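Long-range contacts in archaemetzincin (Archaeoglobus fulgidus, PDB 3ZVS), which is probably a zinc metalloprotease of the metzincin type whose natural substrate is unknown, with one catalytic and one apparently structural zinc: residues 7-12 / 69-74; 131-136 / 144-149. One frame throughout, in Å; residues are numbered along the deposited sequence.

Contact 1 of 2, residues 7-12 / 69-74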
loop_
_atom_site.group_PDB
_atom_site.type_symbol
_atom_site.label_atom_id
_atom_site.label_comp_id
_atom_site.label_asym_id
_atom_site.label_seq_id
_atom_site.Cartn_x
_atom_site.Cartn_y
_atom_site.Cartn_z
ATOM N N PRO A 7 -7.056 1.360 -8.627
ATOM C CA PRO A 7 -8.121 1.400 -7.627
ATOM C C PRO A 7 -8.924 0.101 -7.664
ATOM O O PRO A 7 -9.350 -0.337 -8.752
ATOM C CB PRO A 7 -8.976 2.632 -8.053
ATOM C CG PRO A 7 -8.132 3.360 -9.058
ATOM C CD PRO A 7 -7.330 2.287 -9.740
ATOM N N LEU A 8 -9.129 -0.504 -6.517
ATOM C CA LEU A 8 -9.856 -1.752 -6.393
ATOM C C LEU A 8 -10.858 -1.620 -5.265
ATOM O O LEU A 8 -10.505 -1.839 -4.096
ATOM C CB LEU A 8 -8.911 -2.902 -6.089
ATOM C CG LEU A 8 -7.865 -3.225 -7.134
ATOM C CD1 LEU A 8 -6.850 -4.209 -6.578
ATOM C CD2 LEU A 8 -8.462 -3.778 -8.389
ATOM N N SER A 9 -12.080 -1.196 -5.574
ATOM C CA SER A 9 -13.065 -0.887 -4.532
ATOM C C SER A 9 -12.531 0.082 -3.473
ATOM O O SER A 9 -12.380 -0.267 -2.305
ATOM C CB SER A 9 -13.572 -2.140 -3.871
ATOM O OG SER A 9 -14.135 -3.027 -4.845
ATOM N N VAL A 10 -12.299 1.305 -3.906
ATOM C CA VAL A 10 -11.687 2.327 -3.066
ATOM C C VAL A 10 -12.264 3.684 -3.412
ATOM O O VAL A 10 -12.562 3.966 -4.567
ATOM C CB VAL A 10 -10.146 2.308 -3.211
ATOM C CG1 VAL A 10 -9.687 2.742 -4.594
ATOM C CG2 VAL A 10 -9.487 3.152 -2.094
ATOM N N ASN A 11 -12.384 4.547 -2.411
ATOM C CA ASN A 11 -12.810 5.940 -2.617
ATOM C C ASN A 11 -11.893 6.661 -3.616
ATOM O O ASN A 11 -10.650 6.630 -3.500
ATOM C CB ASN A 11 -12.743 6.645 -1.276
ATOM C CG ASN A 11 -13.303 8.053 -1.304
ATOM O OD1 ASN A 11 -13.706 8.581 -2.345
ATOM N ND2 ASN A 11 -13.331 8.669 -0.155
ATOM N N SER A 12 -12.490 7.280 -4.633
ATOM C CA SER A 12 -11.717 7.990 -5.653
ATOM C C SER A 12 -10.873 9.113 -5.069
ATOM O O SER A 12 -9.788 9.420 -5.586
ATOM C CB SER A 12 -12.659 8.548 -6.742
ATOM O OG SER A 12 -13.567 9.475 -6.203
ATOM N N THR A 69 -7.238 -0.727 -2.071
ATOM C CA THR A 69 -8.582 -1.128 -1.768
ATOM C C THR A 69 -9.042 -0.605 -0.429
ATOM O O THR A 69 -8.243 -0.452 0.521
ATOM C CB THR A 69 -8.727 -2.678 -1.822
ATOM O OG1 THR A 69 -10.103 -3.023 -1.670
ATOM C CG2 THR A 69 -7.928 -3.408 -0.711
ATOM N N GLY A 70 -10.344 -0.372 -0.324
ATOM C CA GLY A 70 -11.001 -0.090 0.924
ATOM C C GLY A 70 -11.480 -1.299 1.698
ATOM O O GLY A 70 -11.994 -1.178 2.812
ATOM N N LYS A 71 -11.359 -2.486 1.089
ATOM C CA LYS A 71 -11.733 -3.748 1.709
ATOM C C LYS A 71 -10.612 -4.220 2.631
ATOM O O LYS A 71 -9.430 -4.063 2.328
ATOM C CB LYS A 71 -11.973 -4.834 0.637
ATOM C CG LYS A 71 -13.093 -4.545 -0.344
ATOM C CD LYS A 71 -14.480 -4.620 0.283
ATOM C CE LYS A 71 -15.509 -4.491 -0.833
ATOM N NZ LYS A 71 -16.858 -4.730 -0.273
ATOM N N ASP A 72 -10.989 -4.839 3.744
ATOM C CA ASP A 72 -10.012 -5.472 4.641
ATOM C C ASP A 72 -9.387 -6.660 3.916
ATOM O O ASP A 72 -10.081 -7.488 3.279
ATOM C CB ASP A 72 -10.728 -5.936 5.926
ATOM C CG ASP A 72 -9.803 -6.207 7.096
ATOM O OD1 ASP A 72 -8.731 -5.602 7.172
ATOM O OD2 ASP A 72 -10.218 -7.026 7.955
ATOM N N ILE A 73 -8.070 -6.775 4.040
ATOM C CA ILE A 73 -7.307 -7.872 3.479
ATOM C C ILE A 73 -6.479 -8.623 4.517
ATOM O O ILE A 73 -6.172 -8.128 5.593
ATOM C CB ILE A 73 -6.382 -7.397 2.326
ATOM C CG1 ILE A 73 -5.336 -6.384 2.822
ATOM C CG2 ILE A 73 -7.231 -6.737 1.197
ATOM C CD1 ILE A 73 -4.358 -5.918 1.771
ATOM N N TYR A 74 -6.175 -9.865 4.172
ATOM C CA TYR A 74 -5.329 -10.729 4.993
ATOM C C TYR A 74 -4.432 -11.551 4.068
ATOM O O TYR A 74 -4.618 -11.588 2.879
ATOM C CB TYR A 74 -6.203 -11.685 5.842
ATOM C CG TYR A 74 -6.701 -12.871 5.030
ATOM C CD1 TYR A 74 -7.746 -12.734 4.135
ATOM C CD2 TYR A 74 -6.116 -14.120 5.150
ATOM C CE1 TYR A 74 -8.194 -13.805 3.354
ATOM C CE2 TYR A 74 -6.538 -15.176 4.376
ATOM C CZ TYR A 74 -7.573 -15.014 3.486
ATOM O OH TYR A 74 -8.010 -16.053 2.691
#

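Contact 2 of 2, residues 131-136 / 144-149. With ZN (zinc ion), chain E.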
loop_
_atom_site.group_PDB
_atom_site.type_symbol
_atom_site.label_atom_id
_atom_site.label_comp_id
_atom_site.label_asym_id
_atom_site.label_seq_id
_atom_site.Cartn_x
_atom_site.Cartn_y
_atom_site.Cartn_z
ATOM N N ASN A 131 14.242 4.979 12.185
ATOM C CA ASN A 131 13.157 5.938 12.201
ATOM C C ASN A 131 12.792 6.135 10.748
ATOM O O ASN A 131 13.367 6.966 10.068
ATOM C CB ASN A 131 13.681 7.228 12.817
ATOM C CG ASN A 131 12.590 8.188 13.194
ATOM O OD1 ASN A 131 11.489 8.136 12.652
ATOM N ND2 ASN A 131 12.889 9.093 14.122
ATOM N N CYS A 132 11.862 5.315 10.245
ATOM C CA CYS A 132 11.738 5.080 8.812
ATOM C C CYS A 132 10.343 4.564 8.485
ATOM O O CYS A 132 9.808 3.740 9.220
ATOM C CB CYS A 132 12.766 4.025 8.389
ATOM S SG CYS A 132 12.866 3.754 6.595
ATOM N N VAL A 133 9.823 4.976 7.316
ATOM C CA VAL A 133 8.537 4.477 6.818
ATOM C C VAL A 133 8.567 2.970 6.556
ATOM O O VAL A 133 7.510 2.345 6.539
ATOM C CB VAL A 133 8.175 5.265 5.537
ATOM C CG1 VAL A 133 9.110 4.930 4.377
ATOM C CG2 VAL A 133 6.716 5.062 5.166
ATOM N N MET A 134 9.759 2.393 6.338
ATOM C CA MET A 134 9.897 0.962 6.140
ATOM C C MET A 134 9.847 0.119 7.407
ATOM O O MET A 134 9.917 -1.113 7.310
ATOM C CB MET A 134 11.160 0.616 5.308
ATOM C CG MET A 134 11.108 1.076 3.825
ATOM S SD MET A 134 9.574 0.622 2.951
ATOM C CE MET A 134 9.546 -1.180 3.182
ATOM N N ARG A 135 9.668 0.726 8.571
ATOM C CA ARG A 135 9.390 -0.078 9.770
ATOM C C ARG A 135 8.131 -0.883 9.554
ATOM O O ARG A 135 7.124 -0.365 9.029
ATOM C CB ARG A 135 9.086 0.814 10.966
ATOM C CG ARG A 135 10.253 1.463 11.645
ATOM C CD ARG A 135 9.723 2.045 12.985
ATOM N NE ARG A 135 10.588 3.081 13.539
ATOM C CZ ARG A 135 10.183 4.046 14.344
ATOM N NH1 ARG A 135 8.893 4.161 14.691
ATOM N NH2 ARG A 135 11.080 4.896 14.809
ATOM N N PHE A 136 8.142 -2.144 9.967
ATOM C CA PHE A 136 6.901 -2.879 10.133
ATOM C C PHE A 136 6.014 -2.224 11.172
ATOM O O PHE A 136 6.509 -1.791 12.234
ATOM C CB PHE A 136 7.205 -4.309 10.549
ATOM C CG PHE A 136 5.976 -5.114 10.891
ATOM C CD1 PHE A 136 5.223 -5.719 9.901
ATOM C CD2 PHE A 136 5.550 -5.217 12.218
ATOM C CE1 PHE A 136 4.087 -6.435 10.217
ATOM C CE2 PHE A 136 4.411 -5.955 12.530
ATOM C CZ PHE A 136 3.687 -6.550 11.517
ATOM N N ASP A 144 1.260 5.450 13.122
ATOM C CA ASP A 144 1.262 6.860 13.503
ATOM C C ASP A 144 2.637 7.295 14.056
ATOM O O ASP A 144 3.021 8.438 13.890
ATOM C CB ASP A 144 0.169 7.149 14.526
ATOM C CG ASP A 144 -1.224 7.106 13.934
ATOM O OD1 ASP A 144 -1.353 7.114 12.694
ATOM O OD2 ASP A 144 -2.169 7.052 14.732
ATOM N N ARG A 145 3.330 6.360 14.706
ATOM C CA ARG A 145 4.643 6.648 15.292
ATOM C C ARG A 145 5.793 6.683 14.287
ATOM O O ARG A 145 6.822 7.302 14.536
ATOM C CB ARG A 145 4.930 5.652 16.392
ATOM C CG ARG A 145 4.230 6.005 17.676
ATOM C CD ARG A 145 4.709 5.116 18.806
ATOM N NE ARG A 145 4.217 3.752 18.649
ATOM C CZ ARG A 145 3.168 3.255 19.303
ATOM N NH1 ARG A 145 2.483 4.008 20.152
ATOM N NH2 ARG A 145 2.795 1.999 19.100
ATOM N N LYS A 146 5.663 6.002 13.157
ATOM C CA LYS A 146 6.721 6.024 12.162
ATOM C C LYS A 146 6.559 7.189 11.192
ATOM O O LYS A 146 5.467 7.709 10.998
ATOM C CB LYS A 146 6.784 4.702 11.412
ATOM C CG LYS A 146 5.766 4.510 10.270
ATOM C CD LYS A 146 5.902 3.068 9.712
ATOM C CE LYS A 146 4.924 2.776 8.593
ATOM N NZ LYS A 146 4.813 1.264 8.393
ATOM N N PRO A 147 7.663 7.640 10.590
ATOM C CA PRO A 147 7.555 8.774 9.670
ATOM C C PRO A 147 7.147 8.333 8.259
ATOM O O PRO A 147 7.183 7.132 7.941
ATOM C CB PRO A 147 8.989 9.314 9.661
ATOM C CG PRO A 147 9.800 8.086 9.769
ATOM C CD PRO A 147 9.050 7.150 10.680
ATOM N N VAL A 148 6.760 9.291 7.438
ATOM C CA VAL A 148 6.432 9.028 6.046
ATOM C C VAL A 148 7.670 8.905 5.151
ATOM O O VAL A 148 7.585 8.421 4.029
ATOM C CB VAL A 148 5.460 10.131 5.497
ATOM C CG1 VAL A 148 6.212 11.463 5.325
ATOM C CG2 VAL A 148 4.830 9.708 4.174
ATOM N N SER A 149 8.816 9.351 5.662
ATOM C CA SER A 149 10.024 9.421 4.864
ATOM C C SER A 149 10.901 8.192 5.070
ATOM O O SER A 149 10.909 7.528 6.124
ATOM C CB SER A 149 10.835 10.651 5.253
ATOM O OG SER A 149 10.976 10.668 6.644
HETATM ZN ZN ZN E . 14.972 2.694 6.552
HETATM O O HOH W 1 12.891 8.898 8.092
HETATM O O HOH W 2 9.081 8.710 13.899
#

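Contact 1 of 2, residues 7-12 / 69-74
The carbonyls of Leu-8 and Ser-9 meet the hydroxyl of Thr-69 and the amide of Gly-70 in a polar loop-to-turn contact, formed where two neighbouring parallel strands, 2-7 and 65-69, run out at their C-terminal ends in the central mixed sheet. Leu-8 still pairs with Val-68 through the backbone, so the contact prolongs the strand pairing for one or two residues before the chains part, one towards helix 12-26 and the other towards strand 73-74. Thr-69 is the pivot. With OG1 turned anti to its own N (chi1 -173°), the hydroxyl donates to Leu-8 O at 2.7 Å and approaches it almost end-on, the C=O...OG1 angle being 163°. Leu-8 O also lies 3.1 Å from Thr-69 CA in a CA-H...O contact. On its acceptor side Thr-69 OG1 takes the amide Lys-71 N at 3.1 Å, which makes an ST turn. One residue further along each chain, Gly-70 N donates to Ser-9 O at 2.8 Å, from a position tilted out of the carbonyl plane. A CB built on Gly-70 would fall 3.2 Å from Ser-9 O, a tight fit. Apolar contact is modest: Val-10 lays CB and CG2 beside the peptide joining Thr-69 to Gly-70, CB coming 3.9 Å from Gly-70 N, and Ser-9 CB rests 4.3 Å from Lys-71 CG. Ser-9 OG itself bonds to Val-38 N, and Lys-71 NZ hydrogen-bonds to a malonate ion, probably from the crystallisation liquor. The chemistry is thus a relay in which one hydroxyl, used as both donor and acceptor, shapes its own turn while gripping a carbonyl of the adjoining loop, and two successive carbonyls each gain a donor where regular strand pairing stops.

Contact 2 of 2, residues 131-136 / 144-149
Val-133 and Lys-146 form the close-packed half of this contact, in which the turn 132-135 sits against the chain leaving helix 140-145. The CB of Val-133 lies 3.2 Å from Pro-147 O, with Val-148 O also close by, while Val-133 N donates to Ser-149 O at 3.0 Å from above the carbonyl plane. Lys-146 runs alongside the turn. Its chain, straight beyond CG, passes CE 3.3 Å from Val-133 O and brings NZ to Arg-135 O at 2.9 Å, nearly in line with that carbonyl (C=O...NZ 166°). The buried ammonium is further held by Ser-137 and a salt bridge to Glu-114, and Val-133 O accepts from ND1 of the catalytic zinc ligand His-117. A methionine in place of Lys-146 would probably leave Arg-135 O without this donor and Glu-114 without its charge partner. The other flank is looser and wetter. Asn-131 OD1 approaches the Pro-147 ring obliquely, touching CG and CD, 3.3 Å from CD, and one water links that oxygen to Arg-145 O; a second water joins Asn-131 O to Ser-149 OG. Arg-135 lies along this side with NH1 no nearer than 3.8 Å to Arg-145 O, its NE being bonded instead to Asn-130 O. Within the type I turn from Cys-132 to Arg-135, Cys-132 SG binds the second, probably structural, zinc at 2.4 Å and also accepts from Met-134 N, completing a site with Cys-128, Cys-151 and Cys-154. Met-134 points away from segment 144-149 and touches the zinc ligand His-121, an arrangement consistent with the Met-turn that underlies the catalytic zinc in metzincins, here joined to a four-cysteine zinc site.

Contacts 1 and 2 follow one another along the chain and lie on opposite sides of its centre, their own centres 22 Å apart and their nearest atoms about 11 Å apart. Of the two, only contact 2 adjoins the active site: the Lys-146 side chain is about 4 Å from that of His-117 and about 7 Å from the catalytic zinc. In contact 1 the side chain of Thr-69 is about 10 Å from that of Glu-118, the inferred proton acceptor, and the malonate at Lys-71 is a separate ion from the one near Lys-146. Contact 1 therefore belongs to the C-terminal ends of two inner strands, contact 2 to the zinc-binding part beyond helix 104-122.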